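Local coordinates for protein CalsepRRP (Calystegia sepium, PDB 1JY5) that is an RNase T2-family protein that may bind and cleave RNA, an activity inferred and not established, at residues A[9-14]-A[41-46]. Residues are numbered along the deposited sequence; the frame is centred on the assembly and turned at random.
Sequences TLALTW and TIKGLW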
loop_
_atom_site.group_PDB
_atom_site.type_symbol
_atom_site.label_atom_id
_atom_site.label_comp_id
_atom_site.label_asym_id
_atom_site.label_seq_id
_atom_site.Cartn_x
_atom_site.Cartn_y
_atom_site.Cartn_z
ATOM N N THR A 9 2.551 7.753 -4.433
ATOM C CA THR A 9 2.089 7.453 -3.082
ATOM C C THR A 9 2.218 5.942 -2.931
ATOM O O THR A 9 1.656 5.188 -3.727
ATOM C CB THR A 9 0.599 7.836 -2.838
ATOM O OG1 THR A 9 0.481 9.253 -2.664
ATOM C CG2 THR A 9 0.055 7.131 -1.584
ATOM N N LEU A 10 2.999 5.490 -1.952
ATOM C CA LEU A 10 3.105 4.051 -1.708
ATOM C C LEU A 10 2.129 3.811 -0.559
ATOM O O LEU A 10 2.357 4.269 0.557
ATOM C CB LEU A 10 4.527 3.629 -1.281
ATOM C CG LEU A 10 4.696 2.167 -0.822
ATOM C CD1 LEU A 10 4.355 1.226 -1.963
ATOM C CD2 LEU A 10 6.130 1.892 -0.338
ATOM N N ALA A 11 1.028 3.126 -0.843
ATOM C CA ALA A 11 0.041 2.841 0.188
ATOM C C ALA A 11 0.258 1.423 0.685
ATOM O O ALA A 11 0.445 0.496 -0.107
ATOM C CB ALA A 11 -1.375 3.007 -0.366
ATOM N N LEU A 12 0.245 1.265 2.005
ATOM C CA LEU A 12 0.458 -0.033 2.637
ATOM C C LEU A 12 -0.750 -0.393 3.499
ATOM O O LEU A 12 -1.336 0.467 4.154
ATOM C CB LEU A 12 1.721 0.016 3.500
ATOM C CG LEU A 12 2.995 0.473 2.773
ATOM C CD1 LEU A 12 4.139 0.606 3.767
ATOM C CD2 LEU A 12 3.347 -0.522 1.672
ATOM N N THR A 13 -1.111 -1.668 3.502
ATOM C CA THR A 13 -2.258 -2.134 4.266
ATOM C C THR A 13 -1.827 -2.941 5.485
ATOM O O THR A 13 -0.951 -3.799 5.385
ATOM C CB THR A 13 -3.157 -3.034 3.399
ATOM O OG1 THR A 13 -3.547 -2.322 2.219
ATOM C CG2 THR A 13 -4.394 -3.459 4.169
ATOM N N TRP A 14 -2.435 -2.663 6.633
ATOM C CA TRP A 14 -2.114 -3.420 7.838
ATOM C C TRP A 14 -2.982 -4.676 7.752
ATOM O O TRP A 14 -4.203 -4.614 7.898
ATOM C CB TRP A 14 -2.439 -2.608 9.094
ATOM C CG TRP A 14 -2.089 -3.341 10.364
ATOM C CD1 TRP A 14 -2.950 -3.991 11.204
ATOM C CD2 TRP A 14 -0.774 -3.541 10.905
ATOM N NE1 TRP A 14 -2.253 -4.583 12.236
ATOM C CE2 TRP A 14 -0.917 -4.324 12.075
ATOM C CE3 TRP A 14 0.510 -3.137 10.514
ATOM C CZ2 TRP A 14 0.177 -4.709 12.858
ATOM C CZ3 TRP A 14 1.599 -3.519 11.292
ATOM C CH2 TRP A 14 1.423 -4.301 12.453
ATOM N N THR A 41 1.393 -4.851 4.111
ATOM C CA THR A 41 1.575 -5.430 2.785
ATOM C C THR A 41 1.207 -4.317 1.810
ATOM O O THR A 41 0.622 -3.303 2.198
ATOM C CB THR A 41 0.672 -6.673 2.504
ATOM O OG1 THR A 41 -0.706 -6.329 2.690
ATOM C CG2 THR A 41 1.054 -7.833 3.411
ATOM N N ILE A 42 1.546 -4.501 0.543
ATOM C CA ILE A 42 1.269 -3.475 -0.452
ATOM C C ILE A 42 -0.190 -3.343 -0.863
ATOM O O ILE A 42 -0.845 -4.319 -1.226
ATOM C CB ILE A 42 2.100 -3.707 -1.740
ATOM C CG1 ILE A 42 3.595 -3.742 -1.392
ATOM C CG2 ILE A 42 1.835 -2.579 -2.737
ATOM C CD1 ILE A 42 4.483 -4.219 -2.532
ATOM N N LYS A 43 -0.698 -2.123 -0.773
ATOM C CA LYS A 43 -2.046 -1.835 -1.223
ATOM C C LYS A 43 -1.822 -1.415 -2.681
ATOM O O LYS A 43 -2.448 -1.948 -3.607
ATOM C CB LYS A 43 -2.652 -0.685 -0.422
ATOM C CG LYS A 43 -3.965 -0.172 -0.975
ATOM C CD LYS A 43 -5.017 -1.261 -1.025
ATOM C CE LYS A 43 -6.286 -0.711 -1.637
ATOM N NZ LYS A 43 -7.351 -1.739 -1.751
ATOM N N GLY A 44 -0.910 -0.461 -2.878
ATOM C CA GLY A 44 -0.594 -0.011 -4.225
ATOM C C GLY A 44 0.463 1.077 -4.319
ATOM O O GLY A 44 0.933 1.577 -3.303
ATOM N N LEU A 45 0.860 1.414 -5.547
ATOM C CA LEU A 45 1.822 2.490 -5.797
ATOM C C LEU A 45 0.992 3.390 -6.692
ATOM O O LEU A 45 0.672 3.028 -7.824
ATOM C CB LEU A 45 3.064 1.997 -6.555
ATOM C CG LEU A 45 4.072 3.106 -6.926
ATOM C CD1 LEU A 45 4.609 3.786 -5.665
ATOM C CD2 LEU A 45 5.229 2.502 -7.719
ATOM N N TRP A 46 0.627 4.556 -6.184
ATOM C CA TRP A 46 -0.228 5.437 -6.953
ATOM C C TRP A 46 0.368 6.716 -7.541
ATOM O O TRP A 46 0.908 7.549 -6.811
ATOM C CB TRP A 46 -1.444 5.840 -6.102
ATOM C CG TRP A 46 -2.169 4.707 -5.409
ATOM C CD1 TRP A 46 -2.350 3.436 -5.874
ATOM C CD2 TRP A 46 -2.869 4.780 -4.157
ATOM N NE1 TRP A 46 -3.123 2.713 -4.989
ATOM C CE2 TRP A 46 -3.453 3.513 -3.927
ATOM C CE3 TRP A 46 -3.060 5.795 -3.206
ATOM C CZ2 TRP A 46 -4.216 3.230 -2.789
ATOM C CZ3 TRP A 46 -3.825 5.510 -2.066
ATOM C CH2 TRP A 46 -4.389 4.236 -1.874
#
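Ala-11 sets its methyl over one face of the Trp-46 indole, CB lying 3.8 Å from the six-membered ring centroid and 19° off the ring normal, which fits a CH-pi contact. The ring gets there because CG of Trp-46 stands anti to its carbonyl carbon (chi1 -49°); CG2 of Thr-9 meets CE3 of Trp-46 obliquely at 3.8 Å. A classic beta bulge interrupts the antiparallel pairing here: Ala-11 O accepts from Lys-43 N at 2.9 Å and, at the longer distance of 3.2 Å, from Gly-44 N, both from the same face of its carbonyl plane. A CB on Gly-44 would fall 2.5 Å from Trp-46 NE1, evidence of tight packing, and Lys-43 CB closes on Thr-13 OG1 at 3.2 Å. Replacing Trp-46 by an alanine is likely to uncover the Ala-11 methyl and leave Glu-101 OE2 without the indole N-H and His-105 without its stacking partner. By contrast, the outer chain of exposed Lys-43, bent at chi2 (59°), leads away. On the other face, Leu-10 CB lies 4.4 Å from Leu-45 CD1, a looser fit. Strand 174-182 pairs with the far edge of strand 7-14, while helix 116-129 packs against Ile-42 and Leu-45, and His-105 of helix 97-106 stacks on Trp-46.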